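Local coordinates for protein carboxylesterase YbfK (Bacillus subtilis, PDB 4CCY) that hydrolyses carboxylic esters to an alcohol and a carboxylate, as a member of the alpha/beta hydrolase superfamily, at residues L120-L125 / R145-V150; H134-L139 / A149-P154. One frame throughout, in Å; residues are numbered along the deposited sequence.

Contact 1 pairs two neighbouring parallel strands, and contact 2 lays the helix that connects them, 130-141, against the second strand; together they make one beta-alpha-beta unit. Their centres are about 11 Å apart, and they share A149 and V150. They also touch directly: L125 CB lies 3.8 Å from I135 CG1, and V146 CG2 lies 3.7 Å from F138 CD2. Strand 123-128 runs into a GxSxG sequence centred on S129, consistent with a nucleophile elbow; S129 is the probable nucleophile. The S129 side chain is about 12 Å from that of V150 and about 9 Å from that of V151. The V151 side chain is also about 10 Å from that of H273, the probable triad histidine.

Contact 1: residues L120-L125 / R145-V150; sequences LETAHL and RVERAV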
ATOM      1  N   LEU A 120     -18.860  -5.304  -3.528  1.00 19.67           N
ATOM      2  CA  LEU A 120     -18.867  -4.116  -2.692  1.00 20.11           C
ATOM      3  C   LEU A 120     -19.294  -2.889  -3.465  1.00 20.99           C
ATOM      4  O   LEU A 120     -18.756  -2.601  -4.544  1.00 20.80           O
ATOM      5  CB  LEU A 120     -17.492  -3.863  -2.073  1.00 19.12           C
ATOM      6  CG  LEU A 120     -16.793  -5.002  -1.322  1.00 18.91           C
ATOM      7  CD1 LEU A 120     -15.492  -4.495  -0.740  1.00 17.99           C
ATOM      8  CD2 LEU A 120     -17.676  -5.620  -0.239  1.00 19.30           C
ATOM      9  N   GLU A 121     -20.258  -2.164  -2.904  1.00 21.67           N
ATOM     10  CA  GLU A 121     -20.647  -0.878  -3.447  1.00 22.15           C
ATOM     11  C   GLU A 121     -19.651   0.193  -2.975  1.00 20.67           C
ATOM     12  O   GLU A 121     -19.109   0.949  -3.790  1.00 19.94           O
ATOM     13  CB  GLU A 121     -22.099  -0.552  -3.068  1.00 25.07           C
ATOM     14  CG  GLU A 121     -22.653   0.761  -3.624  1.00 28.25           C
ATOM     15  CD  GLU A 121     -22.319   1.006  -5.096  1.00 30.60           C
ATOM     16  OE1 GLU A 121     -22.626   0.139  -5.951  1.00 31.98           O
ATOM     17  OE2 GLU A 121     -21.748   2.086  -5.400  1.00 31.97           O
ATOM     18  N   THR A 122     -19.404   0.249  -1.666  1.00 19.33           N
ATOM     19  CA  THR A 122     -18.396   1.168  -1.110  1.00 17.87           C
ATOM     20  C   THR A 122     -17.498   0.471  -0.084  1.00 16.77           C
ATOM     21  O   THR A 122     -17.784  -0.660   0.345  1.00 16.61           O
ATOM     22  CB  THR A 122     -19.034   2.408  -0.431  1.00 18.43           C
ATOM     23  OG1 THR A 122     -19.683   1.997   0.782  1.00 18.93           O
ATOM     24  CG2 THR A 122     -20.038   3.119  -1.347  1.00 18.99           C
ATOM     25  N   ALA A 123     -16.414   1.146   0.302  1.00 15.42           N
ATOM     26  CA  ALA A 123     -15.507   0.634   1.323  1.00 14.79           C
ATOM     27  C   ALA A 123     -14.622   1.731   1.893  1.00 14.21           C
ATOM     28  O   ALA A 123     -14.367   2.753   1.246  1.00 13.70           O
ATOM     29  CB  ALA A 123     -14.617  -0.471   0.752  1.00 14.27           C
ATOM     30  N   HIS A 124     -14.132   1.483   3.100  1.00 14.06           N
ATOM     31  CA  HIS A 124     -12.975   2.207   3.612  1.00 13.68           C
ATOM     32  C   HIS A 124     -11.746   1.666   2.922  1.00 12.99           C
ATOM     33  O   HIS A 124     -11.709   0.493   2.522  1.00 12.58           O
ATOM     34  CB  HIS A 124     -12.860   2.002   5.120  1.00 14.25           C
ATOM     35  CG  HIS A 124     -14.023   2.568   5.916  1.00 15.27           C
ATOM     36  ND1 HIS A 124     -14.428   3.855   5.803  1.00 15.61           N
ATOM     37  CD2 HIS A 124     -14.850   1.978   6.870  1.00 16.12           C
ATOM     38  CE1 HIS A 124     -15.460   4.075   6.635  1.00 16.66           C
ATOM     39  NE2 HIS A 124     -15.716   2.925   7.295  1.00 17.13           N
ATOM     40  N   LEU A 125     -10.730   2.504   2.760  1.00 12.57           N
ATOM     41  CA  LEU A 125      -9.451   2.037   2.247  1.00 12.12           C
ATOM     42  C   LEU A 125      -8.298   2.512   3.139  1.00 12.24           C
ATOM     43  O   LEU A 125      -8.332   3.632   3.666  1.00 12.11           O
ATOM     44  CB  LEU A 125      -9.241   2.498   0.794  1.00 11.91           C
ATOM     45  CG  LEU A 125     -10.215   1.931  -0.261  1.00 11.85           C
ATOM     46  CD1 LEU A 125     -11.383   2.872  -0.483  1.00 12.45           C
ATOM     47  CD2 LEU A 125      -9.543   1.638  -1.592  1.00 11.85           C
ATOM     48  N   ARG A 145     -17.294   5.361  -4.591  1.00 17.42           N
ATOM     49  CA  ARG A 145     -17.040   4.017  -4.086  1.00 17.03           C
ATOM     50  C   ARG A 145     -16.264   4.026  -2.767  1.00 16.29           C
ATOM     51  O   ARG A 145     -15.989   2.977  -2.200  1.00 15.93           O
ATOM     52  CB  ARG A 145     -16.297   3.175  -5.135  1.00 16.80           C
ATOM     53  CG  ARG A 145     -16.917   3.206  -6.532  1.00 17.12           C
ATOM     54  CD  ARG A 145     -18.305   2.581  -6.598  1.00 17.56           C
ATOM     55  NE  ARG A 145     -18.313   1.133  -6.345  1.00 17.17           N
ATOM     56  CZ  ARG A 145     -18.047   0.203  -7.257  1.00 17.06           C
ATOM     57  NH1 ARG A 145     -17.718   0.547  -8.506  1.00 16.84           N
ATOM     58  NH2 ARG A 145     -18.100  -1.082  -6.919  1.00 16.86           N
ATOM     59  N   VAL A 146     -15.938   5.214  -2.275  1.00 16.18           N
ATOM     60  CA  VAL A 146     -15.103   5.351  -1.081  1.00 15.96           C
ATOM     61  C   VAL A 146     -15.895   5.885   0.106  1.00 16.74           C
ATOM     62  O   VAL A 146     -16.580   6.909  -0.014  1.00 17.32           O
ATOM     63  CB  VAL A 146     -13.918   6.311  -1.350  1.00 15.44           C
ATOM     64  CG1 VAL A 146     -12.956   6.332  -0.168  1.00 14.99           C
ATOM     65  CG2 VAL A 146     -13.200   5.932  -2.644  1.00 14.88           C
ATOM     66  N   GLU A 147     -15.782   5.197   1.244  1.00 16.90           N
ATOM     67  CA  GLU A 147     -16.221   5.744   2.530  1.00 17.52           C
ATOM     68  C   GLU A 147     -15.135   6.699   3.075  1.00 17.03           C
ATOM     69  O   GLU A 147     -15.135   7.879   2.745  1.00 17.26           O
ATOM     70  CB  GLU A 147     -16.560   4.625   3.534  1.00 18.21           C
ATOM     71  CG  GLU A 147     -17.771   3.737   3.185  1.00 19.61           C
ATOM     72  CD  GLU A 147     -19.089   4.511   3.080  1.00 21.25           C
ATOM     73  OE1 GLU A 147     -19.267   5.505   3.811  1.00 22.00           O
ATOM     74  OE2 GLU A 147     -19.962   4.139   2.266  1.00 22.20           O
ATOM     75  N   ARG A 148     -14.201   6.183   3.879  1.00 16.40           N
ATOM     76  CA  ARG A 148     -13.088   6.978   4.426  1.00 16.14           C
ATOM     77  C   ARG A 148     -11.748   6.432   3.962  1.00 14.91           C
ATOM     78  O   ARG A 148     -11.610   5.233   3.743  1.00 14.87           O
ATOM     79  CB  ARG A 148     -13.154   7.038   5.963  1.00 17.04           C
ATOM     80  CG  ARG A 148     -14.405   7.727   6.494  1.00 18.31           C
ATOM     81  CD  ARG A 148     -14.348   8.012   7.993  1.00 19.64           C
ATOM     82  NE  ARG A 148     -15.067   9.256   8.238  1.00 21.33           N
ATOM     83  CZ  ARG A 148     -14.657  10.258   8.997  1.00 21.84           C
ATOM     84  NH1 ARG A 148     -13.526  10.183   9.686  1.00 21.59           N
ATOM     85  NH2 ARG A 148     -15.424  11.337   9.098  1.00 23.60           N
ATOM     86  N   ALA A 149     -10.759   7.304   3.810  1.00 13.97           N
ATOM     87  CA  ALA A 149      -9.497   6.904   3.195  1.00 12.94           C
ATOM     88  C   ALA A 149      -8.303   7.234   4.090  1.00 12.43           C
ATOM     89  O   ALA A 149      -8.199   8.349   4.599  1.00 12.37           O
ATOM     90  CB  ALA A 149      -9.340   7.564   1.832  1.00 12.81           C
ATOM     91  N   VAL A 150      -7.416   6.254   4.261  1.00 11.75           N
ATOM     92  CA  VAL A 150      -6.196   6.395   5.063  1.00 11.73           C
ATOM     93  C   VAL A 150      -4.963   6.212   4.179  1.00 11.36           C
ATOM     94  O   VAL A 150      -4.762   5.149   3.572  1.00 11.22           O
ATOM     95  CB  VAL A 150      -6.123   5.367   6.220  1.00 11.95           C
ATOM     96  CG1 VAL A 150      -4.851   5.572   7.039  1.00 12.02           C
ATOM     97  CG2 VAL A 150      -7.351   5.444   7.118  1.00 12.34           C
TER
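R145 NH2 is held by two oxygens, the backbone L120 O at 2.9 Å and, from helix 104-118, a salt bridge to D116 OD1. The guanidinium spends its edge on the backbone, since NE also donates to E121 O at 2.7 Å and both carbonyl oxygens lie essentially in its plane. Bends at chi2 and chi3 fold the arginine chain so that its NE and NH2 meet the 120-121 carbonyls. E121 OE2 is 3.7 Å from R145 NE but well out of the guanidinium plane, so it adds only a long charge-charge attraction.

The next link is T122 OG1, which donates to the anti lone pair of E147 OE2 at 2.6 Å; its hydroxyl sits between the backbone N and the carbonyl carbon (chi1 70°), facing that carboxylate. Beyond it along the chain the strands pair in parallel through A123 N to R145 O and E147 N to A123 O (2.8 Å). Then comes a beta bulge: A123 bridges V146, but L125 bridges A149, leaving an extra residue in the second strand. H124 makes use of it. Its ND1 accepts R148 N at 3.0 Å near the ring plane, consistent with an unprotonated ND1, while the E147 chain lies over one face of the imidazole, its CB 3.2 Å from H124 ND1. R148 sends its own guanidinium away, to F290 O and the F290 ring. After the bulge, regular pairing resumes with L125 N to R148 O and V150 N to L125 O.

On the face carrying A123, L125, V146 and A149, L125 CD1 meets V146 CG1 at 3.8 Å. F115 of helix 104-118 and residues of helix 130-141 cover that face, while strands 56-60 and 236-241 flank the pair.

Contact 2: residues H134-L139 / A149-P154; sequences HIVNFL and AVVISP
Methyl groups, not flat ones, make this contact: A149 CB is met by L139 CD2 at 3.7 Å and by I135 CG2 at 3.8 Å, while the helix's rings have their partners outside these segments, H134 meeting F107 with planes about 50° apart and F220 edge-to-face, and F138 meeting F115. This is the helix-on-sheet layer of a beta-alpha-beta crossover in the alpha/beta hydrolase fold. The helix runs back across strand 149-152 at 147°, with the segment axes 8.6 Å apart at their closest.

I135 and L139, one turn apart, point at the strand. L139 has its CG between the backbone N and the carbonyl carbon (chi1 62°), which brings CD2 over A149. V151 is the next strand residue on this face, and its CG2 touches two helix side chains. The V151 side chain crosses that of V136 at about a right angle, V151 CG2 lying 3.8 Å from V136 CG2, and slides past I135 in the opposite direction. V150 points away, to the other side of the sheet. Past the strand end, S153 OG hydrogen-bonds to the backbone O of H273, the probable catalytic histidine. The methyl I135 CD1 reaches the strand backbone, lying 4.0 Å from V150 O.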
ATOM      1  N   HIS A 134      -2.205   4.586  -4.705  1.00 11.21           N
ATOM      2  CA  HIS A 134      -3.407   4.010  -5.341  1.00 11.38           C
ATOM      3  C   HIS A 134      -4.677   4.579  -4.751  1.00 11.33           C
ATOM      4  O   HIS A 134      -5.639   4.901  -5.473  1.00 11.53           O
ATOM      5  CB  HIS A 134      -3.413   2.491  -5.230  1.00 11.51           C
ATOM      6  CG  HIS A 134      -2.619   1.804  -6.307  1.00 11.86           C
ATOM      7  ND1 HIS A 134      -3.174   1.408  -7.479  1.00 12.53           N
ATOM      8  CD2 HIS A 134      -1.278   1.460  -6.370  1.00 12.08           C
ATOM      9  CE1 HIS A 134      -2.227   0.846  -8.258  1.00 12.62           C
ATOM     10  NE2 HIS A 134      -1.061   0.879  -7.580  1.00 12.66           N
ATOM     11  N   ILE A 135      -4.690   4.716  -3.427  1.00 10.97           N
ATOM     12  CA  ILE A 135      -5.879   5.195  -2.731  1.00 10.95           C
ATOM     13  C   ILE A 135      -6.204   6.642  -3.073  1.00 11.28           C
ATOM     14  O   ILE A 135      -7.369   6.955  -3.315  1.00 11.76           O
ATOM     15  CB  ILE A 135      -5.808   4.931  -1.212  1.00 10.62           C
ATOM     16  CG1 ILE A 135      -5.983   3.433  -0.963  1.00 10.53           C
ATOM     17  CG2 ILE A 135      -6.891   5.688  -0.453  1.00 10.79           C
ATOM     18  CD1 ILE A 135      -5.383   2.940   0.318  1.00 10.50           C
ATOM     19  N   VAL A 136      -5.197   7.509  -3.130  1.00 11.34           N
ATOM     20  CA  VAL A 136      -5.423   8.900  -3.519  1.00 11.93           C
ATOM     21  C   VAL A 136      -5.987   8.946  -4.937  1.00 12.45           C
ATOM     22  O   VAL A 136      -6.971   9.645  -5.196  1.00 13.11           O
ATOM     23  CB  VAL A 136      -4.152   9.757  -3.423  1.00 12.05           C
ATOM     24  CG1 VAL A 136      -4.444  11.199  -3.830  1.00 12.50           C
ATOM     25  CG2 VAL A 136      -3.582   9.700  -2.010  1.00 11.75           C
ATOM     26  N   ASN A 137      -5.385   8.180  -5.844  1.00 12.35           N
ATOM     27  CA  ASN A 137      -5.877   8.076  -7.220  1.00 12.76           C
ATOM     28  C   ASN A 137      -7.318   7.551  -7.297  1.00 12.97           C
ATOM     29  O   ASN A 137      -8.149   8.091  -8.039  1.00 13.23           O
ATOM     30  CB  ASN A 137      -4.948   7.191  -8.062  1.00 12.60           C
ATOM     31  CG  ASN A 137      -5.345   7.166  -9.525  1.00 13.16           C
ATOM     32  OD1 ASN A 137      -5.242   8.185 -10.217  1.00 13.46           O
ATOM     33  ND2 ASN A 137      -5.802   6.001 -10.009  1.00 12.71           N
ATOM     34  N   PHE A 138      -7.603   6.501  -6.521  1.00 12.86           N
ATOM     35  CA  PHE A 138      -8.956   5.923  -6.454  1.00 13.00           C
ATOM     36  C   PHE A 138     -10.028   6.883  -5.918  1.00 13.60           C
ATOM     37  O   PHE A 138     -11.086   7.028  -6.527  1.00 14.51           O
ATOM     38  CB  PHE A 138      -8.963   4.584  -5.669  1.00 12.60           C
ATOM     39  CG  PHE A 138     -10.255   3.811  -5.811  1.00 12.97           C
ATOM     40  CD1 PHE A 138     -10.629   3.283  -7.036  1.00 13.00           C
ATOM     41  CD2 PHE A 138     -11.111   3.638  -4.717  1.00 13.14           C
ATOM     42  CE1 PHE A 138     -11.826   2.583  -7.179  1.00 13.54           C
ATOM     43  CE2 PHE A 138     -12.304   2.941  -4.848  1.00 13.41           C
ATOM     44  CZ  PHE A 138     -12.660   2.406  -6.081  1.00 13.67           C
ATOM     45  N   LEU A 139      -9.768   7.544  -4.789  1.00 13.59           N
ATOM     46  CA  LEU A 139     -10.763   8.454  -4.213  1.00 14.07           C
ATOM     47  C   LEU A 139     -11.027   9.669  -5.125  1.00 14.83           C
ATOM     48  O   LEU A 139     -12.121  10.236  -5.094  1.00 15.59           O
ATOM     49  CB  LEU A 139     -10.380   8.889  -2.786  1.00 13.71           C
ATOM     50  CG  LEU A 139      -9.085   9.684  -2.592  1.00 13.44           C
ATOM     51  CD1 LEU A 139      -9.306  11.169  -2.819  1.00 14.04           C
ATOM     52  CD2 LEU A 139      -8.505   9.424  -1.212  1.00 13.05           C
ATOM     53  N   ALA A 149     -10.759   7.304   3.810  1.00 13.97           N
ATOM     54  CA  ALA A 149      -9.497   6.904   3.195  1.00 12.94           C
ATOM     55  C   ALA A 149      -8.303   7.234   4.090  1.00 12.43           C
ATOM     56  O   ALA A 149      -8.199   8.349   4.599  1.00 12.37           O
ATOM     57  CB  ALA A 149      -9.340   7.564   1.832  1.00 12.81           C
ATOM     58  N   VAL A 150      -7.416   6.254   4.261  1.00 11.75           N
ATOM     59  CA  VAL A 150      -6.196   6.395   5.063  1.00 11.73           C
ATOM     60  C   VAL A 150      -4.963   6.212   4.179  1.00 11.36           C
ATOM     61  O   VAL A 150      -4.762   5.149   3.572  1.00 11.22           O
ATOM     62  CB  VAL A 150      -6.123   5.367   6.220  1.00 11.95           C
ATOM     63  CG1 VAL A 150      -4.851   5.572   7.039  1.00 12.02           C
ATOM     64  CG2 VAL A 150      -7.351   5.444   7.118  1.00 12.34           C
ATOM     65  N   VAL A 151      -4.129   7.242   4.131  1.00 11.31           N
ATOM     66  CA  VAL A 151      -2.948   7.249   3.290  1.00 11.25           C
ATOM     67  C   VAL A 151      -1.690   7.365   4.157  1.00 11.42           C
ATOM     68  O   VAL A 151      -1.457   8.393   4.797  1.00 11.73           O
ATOM     69  CB  VAL A 151      -3.037   8.408   2.277  1.00 11.45           C
ATOM     70  CG1 VAL A 151      -1.774   8.510   1.431  1.00 11.55           C
ATOM     71  CG2 VAL A 151      -4.276   8.244   1.396  1.00 11.54           C
ATOM     72  N   ILE A 152      -0.888   6.306   4.179  1.00 11.35           N
ATOM     73  CA  ILE A 152       0.323   6.253   5.025  1.00 11.73           C
ATOM     74  C   ILE A 152       1.598   6.226   4.172  1.00 11.77           C
ATOM     75  O   ILE A 152       1.746   5.368   3.307  1.00 11.48           O
ATOM     76  CB  ILE A 152       0.317   5.034   6.001  1.00 11.93           C
ATOM     77  CG1 ILE A 152      -1.020   4.909   6.753  1.00 12.03           C
ATOM     78  CG2 ILE A 152       1.482   5.114   6.992  1.00 12.08           C
ATOM     79  CD1 ILE A 152      -1.195   3.589   7.491  1.00 12.41           C
ATOM     80  N   SER A 153       2.495   7.181   4.422  1.00 12.30           N
ATOM     81  CA  SER A 153       3.792   7.283   3.744  1.00 12.68           C
ATOM     82  C   SER A 153       3.676   7.098   2.231  1.00 12.76           C
ATOM     83  O   SER A 153       4.337   6.218   1.655  1.00 12.63           O
ATOM     84  CB  SER A 153       4.779   6.269   4.331  1.00 12.98           C
ATOM     85  OG  SER A 153       4.876   6.446   5.737  1.00 13.57           O
ATOM     86  N   PRO A 154       2.840   7.931   1.579  1.00 12.75           N
ATOM     87  CA  PRO A 154       2.528   7.690   0.164  1.00 12.74           C
ATOM     88  C   PRO A 154       3.766   7.800  -0.738  1.00 13.16           C
ATOM     89  O   PRO A 154       4.727   8.535  -0.424  1.00 13.06           O
ATOM     90  CB  PRO A 154       1.478   8.765  -0.164  1.00 12.63           C
ATOM     91  CG  PRO A 154       1.686   9.836   0.863  1.00 12.92           C
ATOM     92  CD  PRO A 154       2.155   9.129   2.106  1.00 12.95           C
TER